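Local atomic coordinates of acetolactate synthase, small subunit (PDB entry 2FGC), a protein that probably serves as the regulatory, small subunit of acetolactate synthase, built from an ACT domain followed by a second small alpha/beta domain of the same strand order. Residues Arg53-Ser58 with Ile84-Lys89; Gln90-Lys93 with Lys99-Pro102; Phe130-Ile135 with Glu160-Leu165; Gly154-Val159 with Thr177-Met182. One frame throughout, in Å; residues are numbered along the deposited sequence.

In the fold
Interactions 1 and 2 belong to the ACT domain and share helix 83-91, with centres about 10 Å apart. Interaction 1 sets this helix against the turn that leads from helix 42-51 into strand 56-64, interaction 2 against strand 97-102; within this chain these strands are the outermost two of one sheet. Interactions 3 and 4 lie in the second domain and share helix 156-165. Interaction 4 is buried, near the centre of the chain and beside the second subunit. The other three are partly buried and peripheral. An aromatic face carries interactions 1 and 2, with one hydrogen bond added in interaction 2. Interaction 3 is purely apolar, and interaction 4 lays a guanidinium over an isoleucine.

Interaction 1. Residues Arg53-Ser58 with Ile84-Lys89; sequences RGFNIS and IEQIEK
Phe55, whose backbone N bonds Phe50 O, lays its ring against Ile87 and Gln86 of helix 83-91. The meeting itself is mainly apolar. CG1 of Ile87 stands over the centre of the Phe55 ring, 3.8 Å from the centroid and 13° off the ring normal. This is a CH-pi contact made over one face. The closest single pair is Phe55 CZ with Ile87 CG1, at 3.7 Å. In Ile87 the CG1 branch lies anti to the carbonyl carbon (chi1 -82°), and this turns CG1 to the ring while CG2 points elsewhere. Gln86 borders the same ring: its CB is 4.0 Å from Phe55 CE1, and its side chain runs at about a right angle to that of Phe55.

Gly54, with positive phi, is the C-prime residue of a Schellman motif that ends helix 42-51. Gly54 N reaches back to Ala51 O in this motif. The chain then turns into strand 56-64, an outermost strand of the ACT-domain sheet. The contact thus joins the turn after one helix to helix 83-91. Phe50 also meets the Phe55 ring edge-to-face, and Ile87 touches Val77 of strand 70-79.

The polar rim is looser. Arg53 NE and Gln86 OE1 are 4.1 Å apart, too far for a hydrogen bond. Their guanidinium and amide planes are 64° apart, and the two side chains cross at about a right angle. Arg53 itself is exposed, and its side chain also packs on Gln90, one turn further along the helix.

Interaction 2. Residues Gln90-Lys93 with Lys99-Pro102; sequences QAYK and KVTP
Ala91, in the last part of helix 83-91, directs its CB at strand 97-102. The methyl meets CG2 of Val100 at 3.8 Å. Both residues are buried. Tyr92 follows, and it makes most of the contact. Its ring reaches the strand with its outer end. The CG2 methyl of Val100 sits over one face of the ring, offset toward the rim. It is 3.9 Å from the centroid and 15° off the ring normal, a CH-pi contact. CG2 comes to this place because it is the branch anti to the carbonyl carbon, while CG1 is anti to the backbone N (chi1 179°). One methyl of Val100 therefore serves both Ala91 and Tyr92.

The Tyr92 hydroxyl is the polar end of the contact. Val100 N donates to Tyr92 OH at 2.8 Å, with a nearly straight N-H...O angle of 166°. The same oxygen passes Lys99 CA at 3.5 Å. A bound magnesium ion lies about 5 Å from the Tyr92 side chain.

The bond uses a main-chain N-H of an outermost strand. The neighbouring residues Lys99 and Thr101 make backbone hydrogen bonds to Leu35 and Ser33 of strand 28-37. Val100 also packs on Val32 and Met34, and Val97 lies against both Ala91 and Tyr92. The C-terminal part of helix 83-91 is thus fastened to the border of the ACT-domain sheet.

Interaction 3. Residues Phe130-Ile135 with Glu160-Leu165; sequences FQLVEI and EAFINL
Leu132 and Phe162 form the tight part of this contact. CD2 of Leu132 comes to 3.5 Å from CE1 of Phe162, and CG of Leu132 is 3.6 Å from the same CE1. The leucine approaches the ring obliquely. Val133 adds a second touch from another direction: its CG2 lies at the ring edge, 4.0 Å from Phe162 CZ. The ring reaches these partners with CG anti to the backbone N (chi1 177°), which swings its far end toward helix 126-135. Phe162 is buried. Beyond this pair of helices it packs on Ile118, Ile150 and Ile152 of the sheet, and it meets Phe136 edge-to-face.

Segments 130-135 and 160-165 run antiparallel, 172° between their directions. Their axes come no closer than 11.1 Å, and side chains fill the distance. In the second domain, with strand order 2-3-1-4, they belong to the two helices of a ferredoxin-like beta-alpha-beta-beta-alpha-beta fold. These lie side by side on the antiparallel sheet, with Val133 and Phe162 both on Ile150.

The other side of the contact is looser and faces solvent. Leu165 is exposed, and Leu132 partly so. Leu165 CB is 3.9 Å from Leu132 CD2. The CD1 methyls of Leu132 and Leu165 touch, also at 3.9 Å, where the two side chains pass at a slant. Leu166 lies beside Leu132 there, and Phe136 beside Leu165.

Interaction 4. Residues Gly154-Val159 with Thr177-Met182; sequences GARSKV and TGIVAM
Arg156 lies across Ile179, the two side chains running at about a right angle. Van der Waals packing of the isoleucine on the arginine chain and its guanidinium makes most of the contact. CD1 of Ile179 is 3.7 Å from Arg156 CB and equally 3.7 Å from Arg156 NE. CG1 of Ile179 stands 3.9 Å above the guanidinium plane, over one face and offset toward the rim. The arginine chain is extended through chi2 and bends at chi3 (-78°), so that both its root and its head rest on the isoleucine. Gly178 adds a slight touch, its CA 4.4 Å from Arg156 NH2.

The ionic bond of Arg156 goes elsewhere. Its NE makes a salt bridge to Glu114 OE1 of strand 110-121, which also has Ile179 against it. This bond probably fixes the guanidinium where it covers Ile179.

In the fold, the contact ties the first turn of helix 156-165 to residues 178-179 of strand 171-183, a strand broken by a bulge or short loop. Both elements belong to the second domain. The second subunit is close: its Glu64 packs on Arg156, and its Val180 packs on Thr177.

Hydrogen bonds steady each partner from within. Ala155 is the N-cap residue, and its carbonyl oxygen is held twice: Lys158 N approaches Ala155 O at 2.9 Å and Val159 N approaches it at 3.1 Å. On the strand side Thr177 OG1 donates to Gly178 O at 2.9 Å, in the carbonyl plane and on a lone pair. Thr177 OG1 is also bonded to Met115 N, and Ile179 N to Ser59 OG.

Interaction 1. Residues Arg53-Ser58 with Ile84-Lys89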
loop_
_atom_site.group_PDB
_atom_site.type_symbol
_atom_site.label_atom_id
_atom_site.label_comp_id
_atom_site.label_asym_id
_atom_site.label_seq_id
_atom_site.Cartn_x
_atom_site.Cartn_y
_atom_site.Cartn_z
ATOM N N ARG A 53 -1.377 23.312 3.949
ATOM C CA ARG A 53 -0.030 23.679 4.404
ATOM C C ARG A 53 0.976 23.721 3.225
ATOM O O ARG A 53 2.148 24.096 3.401
ATOM C CB ARG A 53 0.443 22.729 5.510
ATOM C CG ARG A 53 1.494 23.312 6.424
ATOM C CD ARG A 53 0.882 24.388 7.288
ATOM N NE ARG A 53 1.870 25.332 7.795
ATOM C CZ ARG A 53 1.927 26.623 7.461
ATOM N NH1 ARG A 53 1.064 27.155 6.599
ATOM N NH2 ARG A 53 2.859 27.398 7.993
ATOM N N GLY A 54 0.509 23.345 2.032
ATOM C CA GLY A 54 1.331 23.365 0.826
ATOM C C GLY A 54 2.406 22.287 0.822
ATOM O O GLY A 54 3.566 22.574 0.510
ATOM N N PHE A 55 2.015 21.055 1.173
ATOM C CA PHE A 55 2.908 19.889 1.169
ATOM C C PHE A 55 2.763 19.029 -0.091
ATOM O O PHE A 55 1.670 18.557 -0.422
ATOM C CB PHE A 55 2.680 19.025 2.411
ATOM C CG PHE A 55 3.198 19.641 3.687
ATOM C CD1 PHE A 55 4.431 20.293 3.718
ATOM C CD2 PHE A 55 2.458 19.557 4.866
ATOM C CE1 PHE A 55 4.908 20.855 4.901
ATOM C CE2 PHE A 55 2.934 20.102 6.053
ATOM C CZ PHE A 55 4.157 20.759 6.071
ATOM N N ASN A 56 3.871 18.829 -0.790
ATOM C CA ASN A 56 3.846 18.084 -2.019
ATOM C C ASN A 56 4.018 16.551 -1.796
ATOM O O ASN A 56 5.095 15.984 -2.018
ATOM C CB ASN A 56 4.902 18.651 -2.960
ATOM C CG ASN A 56 4.565 18.430 -4.422
ATOM O OD1 ASN A 56 4.671 17.317 -4.949
ATOM N ND2 ASN A 56 4.169 19.502 -5.091
ATOM N N ILE A 57 2.939 15.896 -1.373
ATOM C CA ILE A 57 2.933 14.453 -1.117
ATOM C C ILE A 57 2.976 13.575 -2.371
ATOM O O ILE A 57 2.035 13.553 -3.129
ATOM C CB ILE A 57 1.713 14.091 -0.276
ATOM C CG1 ILE A 57 1.768 14.880 1.035
ATOM C CG2 ILE A 57 1.651 12.592 -0.027
ATOM C CD1 ILE A 57 0.856 14.372 2.125
ATOM N N SER A 58 4.071 12.851 -2.574
ATOM C CA SER A 58 4.222 11.932 -3.707
ATOM C C SER A 58 3.566 10.552 -3.484
ATOM O O SER A 58 3.137 9.903 -4.423
ATOM C CB SER A 58 5.710 11.670 -3.991
ATOM O OG SER A 58 6.469 12.857 -3.934
ATOM N N ILE A 84 11.109 18.180 6.553
ATOM C CA ILE A 84 10.830 17.241 7.661
ATOM C C ILE A 84 10.429 17.971 8.964
ATOM O O ILE A 84 9.421 17.627 9.566
ATOM C CB ILE A 84 11.957 16.198 7.889
ATOM N N GLU A 85 11.172 19.004 9.356
ATOM C CA GLU A 85 10.790 19.812 10.516
ATOM C C GLU A 85 9.363 20.299 10.382
ATOM O O GLU A 85 8.555 20.135 11.286
ATOM C CB GLU A 85 11.722 21.026 10.691
ATOM C CG GLU A 85 13.047 20.752 11.417
ATOM C CD GLU A 85 13.809 19.550 10.845
ATOM O OE1 GLU A 85 14.406 18.806 11.655
ATOM O OE2 GLU A 85 13.800 19.338 9.599
ATOM N N GLN A 86 9.067 20.893 9.236
ATOM C CA GLN A 86 7.769 21.473 8.974
ATOM C C GLN A 86 6.650 20.483 9.178
ATOM O O GLN A 86 5.725 20.735 9.918
ATOM C CB GLN A 86 7.724 22.028 7.563
ATOM C CG GLN A 86 8.055 23.488 7.503
ATOM C CD GLN A 86 6.879 24.362 7.908
ATOM O OE1 GLN A 86 5.878 24.467 7.179
ATOM N NE2 GLN A 86 6.999 25.005 9.070
ATOM N N ILE A 87 6.757 19.344 8.523
ATOM C CA ILE A 87 5.766 18.300 8.611
ATOM C C ILE A 87 5.578 17.830 10.042
ATOM O O ILE A 87 4.452 17.684 10.495
ATOM C CB ILE A 87 6.195 17.137 7.745
ATOM C CG1 ILE A 87 5.812 17.431 6.314
ATOM C CG2 ILE A 87 5.567 15.844 8.210
ATOM C CD1 ILE A 87 6.168 16.329 5.378
ATOM N N GLU A 88 6.693 17.597 10.730
ATOM C CA GLU A 88 6.713 17.292 12.153
ATOM C C GLU A 88 5.909 18.326 12.938
ATOM O O GLU A 88 4.878 17.995 13.491
ATOM C CB GLU A 88 8.158 17.238 12.652
ATOM C CG GLU A 88 8.386 16.548 14.000
ATOM C CD GLU A 88 9.609 15.615 13.967
ATOM O OE1 GLU A 88 10.513 15.847 13.129
ATOM O OE2 GLU A 88 9.668 14.640 14.757
ATOM N N LYS A 89 6.361 19.575 12.946
ATOM C CA LYS A 89 5.659 20.650 13.641
ATOM C C LYS A 89 4.144 20.643 13.398
ATOM O O LYS A 89 3.379 20.658 14.345
ATOM C CB LYS A 89 6.260 22.001 13.263
ATOM C CG LYS A 89 5.632 23.184 13.961
ATOM C CD LYS A 89 6.161 24.509 13.396
#

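Interaction 2. Residues Gln90-Lys93 with Lys99-Pro102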
loop_
_atom_site.group_PDB
_atom_site.type_symbol
_atom_site.label_atom_id
_atom_site.label_comp_id
_atom_site.label_asym_id
_atom_site.label_seq_id
_atom_site.Cartn_x
_atom_site.Cartn_y
_atom_site.Cartn_z
ATOM N N GLN A 90 3.732 20.597 12.133
ATOM C CA GLN A 90 2.309 20.642 11.692
ATOM C C GLN A 90 1.467 19.381 11.935
ATOM O O GLN A 90 0.267 19.484 12.181
ATOM C CB GLN A 90 2.218 20.925 10.185
ATOM C CG GLN A 90 3.037 22.102 9.698
ATOM C CD GLN A 90 2.629 23.394 10.327
ATOM O OE1 GLN A 90 1.450 23.622 10.582
ATOM N NE2 GLN A 90 3.603 24.258 10.589
ATOM N N ALA A 91 2.060 18.201 11.800
ATOM C CA ALA A 91 1.328 16.982 12.089
ATOM C C ALA A 91 0.881 16.942 13.576
ATOM O O ALA A 91 -0.309 16.683 13.887
ATOM C CB ALA A 91 2.190 15.709 11.707
ATOM N N TYR A 92 1.831 17.276 14.466
ATOM C CA TYR A 92 1.657 17.196 15.912
ATOM C C TYR A 92 0.491 18.028 16.394
ATOM O O TYR A 92 0.010 17.828 17.475
ATOM C CB TYR A 92 2.969 17.477 16.682
ATOM C CG TYR A 92 3.861 16.236 16.835
ATOM C CD1 TYR A 92 3.331 15.016 17.276
ATOM C CD2 TYR A 92 5.232 16.280 16.543
ATOM C CE1 TYR A 92 4.145 13.871 17.429
ATOM C CE2 TYR A 92 6.064 15.153 16.695
ATOM C CZ TYR A 92 5.514 13.944 17.126
ATOM O OH TYR A 92 6.330 12.832 17.253
ATOM N N LYS A 93 -0.037 18.881 15.538
ATOM C CA LYS A 93 -1.175 19.701 15.925
ATOM C C LYS A 93 -2.499 18.962 15.763
ATOM O O LYS A 93 -3.549 19.424 16.199
ATOM C CB LYS A 93 -1.181 21.027 15.157
ATOM C CG LYS A 93 0.197 21.617 15.006
ATOM C CD LYS A 93 0.171 23.120 14.858
ATOM C CE LYS A 93 1.505 23.637 15.459
ATOM N NZ LYS A 93 1.986 24.865 14.746
ATOM N N LYS A 99 2.898 9.946 17.139
ATOM C CA LYS A 99 4.330 9.940 16.946
ATOM C C LYS A 99 4.646 10.121 15.462
ATOM O O LYS A 99 4.033 9.449 14.604
ATOM C CB LYS A 99 4.976 8.637 17.449
ATOM C CG LYS A 99 6.411 8.889 17.873
ATOM C CD LYS A 99 7.236 7.656 17.973
ATOM C CE LYS A 99 8.620 8.048 18.467
ATOM N NZ LYS A 99 9.486 6.854 18.504
ATOM N N VAL A 100 5.597 11.020 15.180
ATOM C CA VAL A 100 6.120 11.257 13.823
ATOM C C VAL A 100 7.572 10.793 13.841
ATOM O O VAL A 100 8.324 11.176 14.698
ATOM C CB VAL A 100 6.013 12.770 13.397
ATOM C CG1 VAL A 100 6.572 13.003 12.004
ATOM C CG2 VAL A 100 4.566 13.282 13.493
ATOM N N THR A 101 7.918 9.907 12.932
ATOM C CA THR A 101 9.258 9.308 12.802
ATOM C C THR A 101 9.807 9.610 11.391
ATOM O O THR A 101 9.332 9.041 10.407
ATOM C CB THR A 101 9.192 7.730 12.905
ATOM O OG1 THR A 101 8.533 7.332 14.118
ATOM C CG2 THR A 101 10.602 7.060 12.809
ATOM N N PRO A 102 10.783 10.511 11.280
ATOM C CA PRO A 102 11.466 10.611 9.975
ATOM C C PRO A 102 12.269 9.335 9.637
ATOM O O PRO A 102 12.865 8.686 10.506
ATOM C CB PRO A 102 12.395 11.811 10.129
ATOM C CG PRO A 102 11.951 12.501 11.380
ATOM C CD PRO A 102 11.289 11.474 12.264
#

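Interaction 3. Residues Phe130-Ile135 with Glu160-Leu165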
loop_
_atom_site.group_PDB
_atom_site.type_symbol
_atom_site.label_atom_id
_atom_site.label_comp_id
_atom_site.label_asym_id
_atom_site.label_seq_id
_atom_site.Cartn_x
_atom_site.Cartn_y
_atom_site.Cartn_z
ATOM N N PHE A 130 6.342 -14.819 -18.824
ATOM C CA PHE A 130 6.634 -15.669 -17.671
ATOM C C PHE A 130 8.108 -15.627 -17.284
ATOM O O PHE A 130 8.464 -15.689 -16.115
ATOM C CB PHE A 130 6.214 -17.121 -17.906
ATOM C CG PHE A 130 4.731 -17.307 -18.026
ATOM C CD1 PHE A 130 3.856 -16.569 -17.241
ATOM C CD2 PHE A 130 4.206 -18.240 -18.910
ATOM C CE1 PHE A 130 2.478 -16.730 -17.356
ATOM C CE2 PHE A 130 2.815 -18.420 -19.015
ATOM C CZ PHE A 130 1.961 -17.654 -18.238
ATOM N N GLN A 131 8.956 -15.554 -18.291
ATOM C CA GLN A 131 10.369 -15.362 -18.090
ATOM C C GLN A 131 10.696 -14.122 -17.316
ATOM O O GLN A 131 11.532 -14.153 -16.418
ATOM C CB GLN A 131 11.011 -15.232 -19.420
ATOM C CG GLN A 131 11.207 -16.548 -19.956
ATOM C CD GLN A 131 12.094 -16.498 -21.129
ATOM O OE1 GLN A 131 12.043 -15.529 -21.933
ATOM N NE2 GLN A 131 12.948 -17.532 -21.262
ATOM N N LEU A 132 10.011 -13.043 -17.678
ATOM C CA LEU A 132 10.218 -11.765 -17.055
ATOM C C LEU A 132 9.821 -11.816 -15.550
ATOM O O LEU A 132 10.561 -11.333 -14.659
ATOM C CB LEU A 132 9.473 -10.695 -17.861
ATOM C CG LEU A 132 9.782 -9.306 -17.329
ATOM C CD1 LEU A 132 11.174 -8.905 -17.705
ATOM C CD2 LEU A 132 8.724 -8.242 -17.789
ATOM N N VAL A 133 8.662 -12.426 -15.285
ATOM C CA VAL A 133 8.169 -12.617 -13.934
ATOM C C VAL A 133 9.206 -13.408 -13.125
ATOM O O VAL A 133 9.520 -13.011 -12.013
ATOM C CB VAL A 133 6.831 -13.345 -13.961
ATOM C CG1 VAL A 133 6.438 -13.877 -12.571
ATOM C CG2 VAL A 133 5.773 -12.427 -14.553
ATOM N N GLU A 134 9.756 -14.496 -13.686
ATOM C CA GLU A 134 10.798 -15.274 -12.999
ATOM C C GLU A 134 12.038 -14.445 -12.687
ATOM O O GLU A 134 12.508 -14.471 -11.566
ATOM C CB GLU A 134 11.229 -16.485 -13.816
ATOM C CG GLU A 134 10.136 -17.495 -14.025
ATOM C CD GLU A 134 10.632 -18.807 -14.620
ATOM O OE1 GLU A 134 11.850 -19.131 -14.417
ATOM O OE2 GLU A 134 9.784 -19.499 -15.295
ATOM N N ILE A 135 12.570 -13.728 -13.687
ATOM C CA ILE A 135 13.731 -12.841 -13.484
ATOM C C ILE A 135 13.449 -11.802 -12.392
ATOM O O ILE A 135 14.310 -11.500 -11.580
ATOM C CB ILE A 135 14.161 -12.115 -14.809
ATOM C CG1 ILE A 135 14.787 -13.120 -15.780
ATOM C CG2 ILE A 135 15.149 -10.977 -14.530
ATOM C CD1 ILE A 135 14.651 -12.738 -17.256
ATOM N N GLU A 160 9.045 -0.379 -11.219
ATOM C CA GLU A 160 8.833 0.394 -12.418
ATOM C C GLU A 160 9.560 -0.173 -13.619
ATOM O O GLU A 160 9.005 -0.262 -14.725
ATOM C CB GLU A 160 9.196 1.856 -12.177
ATOM C CG GLU A 160 7.953 2.633 -11.783
ATOM C CD GLU A 160 8.249 3.895 -10.995
ATOM O OE1 GLU A 160 9.420 4.353 -11.011
ATOM O OE2 GLU A 160 7.302 4.429 -10.356
ATOM N N ALA A 161 10.800 -0.584 -13.403
ATOM C CA ALA A 161 11.562 -1.265 -14.451
ATOM C C ALA A 161 10.748 -2.464 -14.968
ATOM O O ALA A 161 10.666 -2.715 -16.172
ATOM C CB ALA A 161 12.916 -1.692 -13.931
ATOM N N PHE A 162 10.118 -3.187 -14.062
ATOM C CA PHE A 162 9.316 -4.343 -14.458
ATOM C C PHE A 162 8.104 -3.940 -15.345
ATOM O O PHE A 162 7.922 -4.455 -16.459
ATOM C CB PHE A 162 8.839 -5.135 -13.222
ATOM C CG PHE A 162 7.949 -6.275 -13.594
ATOM C CD1 PHE A 162 8.497 -7.468 -14.063
ATOM C CD2 PHE A 162 6.586 -6.134 -13.587
ATOM C CE1 PHE A 162 7.689 -8.559 -14.453
ATOM C CE2 PHE A 162 5.745 -7.223 -14.005
ATOM C CZ PHE A 162 6.330 -8.449 -14.434
ATOM N N ILE A 163 7.288 -3.013 -14.839
ATOM C CA ILE A 163 6.176 -2.420 -15.563
ATOM C C ILE A 163 6.537 -1.879 -16.923
ATOM O O ILE A 163 5.797 -2.076 -17.884
ATOM C CB ILE A 163 5.517 -1.336 -14.706
ATOM C CG1 ILE A 163 4.665 -2.013 -13.631
ATOM C CG2 ILE A 163 4.679 -0.339 -15.575
ATOM C CD1 ILE A 163 4.306 -1.053 -12.379
ATOM N N ASN A 164 7.664 -1.205 -17.025
ATOM C CA ASN A 164 8.095 -0.696 -18.317
ATOM C C ASN A 164 8.538 -1.738 -19.312
ATOM O O ASN A 164 8.504 -1.500 -20.534
ATOM C CB ASN A 164 9.155 0.374 -18.132
ATOM C CG ASN A 164 8.579 1.628 -17.457
ATOM O OD1 ASN A 164 7.408 2.012 -17.673
ATOM N ND2 ASN A 164 9.394 2.258 -16.623
ATOM N N LEU A 165 8.928 -2.907 -18.819
ATOM C CA LEU A 165 9.371 -3.964 -19.713
ATOM C C LEU A 165 8.218 -4.752 -20.342
ATOM O O LEU A 165 8.418 -5.562 -21.290
ATOM C CB LEU A 165 10.313 -4.899 -18.974
ATOM C CG LEU A 165 11.716 -4.338 -18.809
ATOM C CD1 LEU A 165 12.499 -5.249 -17.889
ATOM C CD2 LEU A 165 12.429 -4.225 -20.137
#

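Interaction 4. Residues Gly154-Val159 with Thr177-Met182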
loop_
_atom_site.group_PDB
_atom_site.type_symbol
_atom_site.label_atom_id
_atom_site.label_comp_id
_atom_site.label_asym_id
_atom_site.label_seq_id
_atom_site.Cartn_x
_atom_site.Cartn_y
_atom_site.Cartn_z
ATOM N N GLY A 154 9.086 -4.793 -4.417
ATOM C CA GLY A 154 10.567 -4.526 -4.416
ATOM C C GLY A 154 10.740 -3.071 -4.259
ATOM O O GLY A 154 9.768 -2.385 -4.050
ATOM N N ALA A 155 11.959 -2.568 -4.387
ATOM C CA ALA A 155 12.177 -1.130 -4.506
ATOM C C ALA A 155 11.324 -0.518 -5.642
ATOM O O ALA A 155 10.961 -1.188 -6.620
ATOM C CB ALA A 155 13.668 -0.858 -4.747
ATOM N N ARG A 156 11.011 0.754 -5.539
ATOM C CA ARG A 156 10.178 1.384 -6.559
ATOM C C ARG A 156 10.795 1.295 -7.969
ATOM O O ARG A 156 10.089 1.056 -8.963
ATOM C CB ARG A 156 9.822 2.828 -6.209
ATOM C CG ARG A 156 9.223 3.594 -7.385
ATOM C CD ARG A 156 8.612 4.900 -6.952
ATOM N NE ARG A 156 7.298 4.714 -6.333
ATOM C CZ ARG A 156 6.479 5.700 -5.972
ATOM N NH1 ARG A 156 6.834 6.981 -6.182
ATOM N NH2 ARG A 156 5.302 5.394 -5.396
ATOM N N SER A 157 12.107 1.442 -8.072
ATOM C CA SER A 157 12.744 1.268 -9.363
ATOM C C SER A 157 12.769 -0.198 -9.869
ATOM O O SER A 157 12.958 -0.435 -11.037
ATOM C CB SER A 157 14.148 1.896 -9.345
ATOM O OG SER A 157 14.962 1.186 -8.437
ATOM N N LYS A 158 12.570 -1.195 -9.024
ATOM C CA LYS A 158 12.463 -2.558 -9.559
ATOM C C LYS A 158 11.042 -2.740 -10.137
ATOM O O LYS A 158 10.854 -3.271 -11.246
ATOM C CB LYS A 158 12.784 -3.584 -8.488
ATOM C CG LYS A 158 12.460 -5.053 -8.905
ATOM C CD LYS A 158 12.988 -6.068 -7.896
ATOM C CE LYS A 158 12.146 -7.337 -7.845
ATOM N NZ LYS A 158 12.787 -8.453 -7.071
ATOM N N VAL A 159 10.060 -2.256 -9.387
ATOM C CA VAL A 159 8.669 -2.308 -9.761
ATOM C C VAL A 159 8.456 -1.562 -11.073
ATOM O O VAL A 159 7.790 -2.073 -11.968
ATOM C CB VAL A 159 7.742 -1.815 -8.605
ATOM C CG1 VAL A 159 6.280 -1.867 -9.031
ATOM C CG2 VAL A 159 7.888 -2.737 -7.388
ATOM N N THR A 177 0.580 0.005 -4.392
ATOM C CA THR A 177 0.588 0.596 -3.057
ATOM C C THR A 177 1.564 1.770 -3.183
ATOM O O THR A 177 2.318 1.868 -4.164
ATOM C CB THR A 177 1.098 -0.452 -2.063
ATOM O OG1 THR A 177 2.523 -0.641 -2.247
ATOM C CG2 THR A 177 0.380 -1.802 -2.292
ATOM N N GLY A 178 1.614 2.678 -2.236
ATOM C CA GLY A 178 2.807 3.532 -2.271
ATOM C C GLY A 178 4.041 2.848 -1.683
ATOM O O GLY A 178 4.120 1.622 -1.572
ATOM N N ILE A 179 4.999 3.643 -1.248
ATOM C CA ILE A 179 6.166 3.112 -0.586
ATOM C C ILE A 179 5.876 2.860 0.905
ATOM O O ILE A 179 5.332 3.744 1.598
ATOM C CB ILE A 179 7.275 4.156 -0.684
ATOM C CG1 ILE A 179 7.523 4.556 -2.147
ATOM C CG2 ILE A 179 8.526 3.711 0.054
ATOM C CD1 ILE A 179 8.187 3.472 -2.985
ATOM N N VAL A 180 6.202 1.662 1.390
ATOM C CA VAL A 180 6.422 1.441 2.822
ATOM C C VAL A 180 7.903 1.527 3.077
ATOM O O VAL A 180 8.714 1.021 2.299
ATOM C CB VAL A 180 5.924 0.090 3.339
ATOM C CG1 VAL A 180 4.414 0.052 3.364
ATOM C CG2 VAL A 180 6.342 -0.926 2.427
ATOM N N ALA A 181 8.282 2.204 4.148
ATOM C CA ALA A 181 9.698 2.328 4.465
ATOM C C ALA A 181 9.878 2.294 5.964
ATOM O O ALA A 181 8.941 2.575 6.738
ATOM C CB ALA A 181 10.318 3.615 3.828
HETATM N N MSE A 182 11.090 1.937 6.338
HETATM C CA MSE A 182 11.513 1.719 7.709
HETATM C C MSE A 182 13.025 1.953 7.760
HETATM O O MSE A 182 13.732 1.659 6.787
HETATM C CB MSE A 182 11.277 0.256 8.031
HETATM C CG MSE A 182 11.272 -0.113 9.462
HETATM SE SE MSE A 182 10.206 -1.790 9.572
HETATM C CE MSE A 182 8.238 -1.075 9.489
#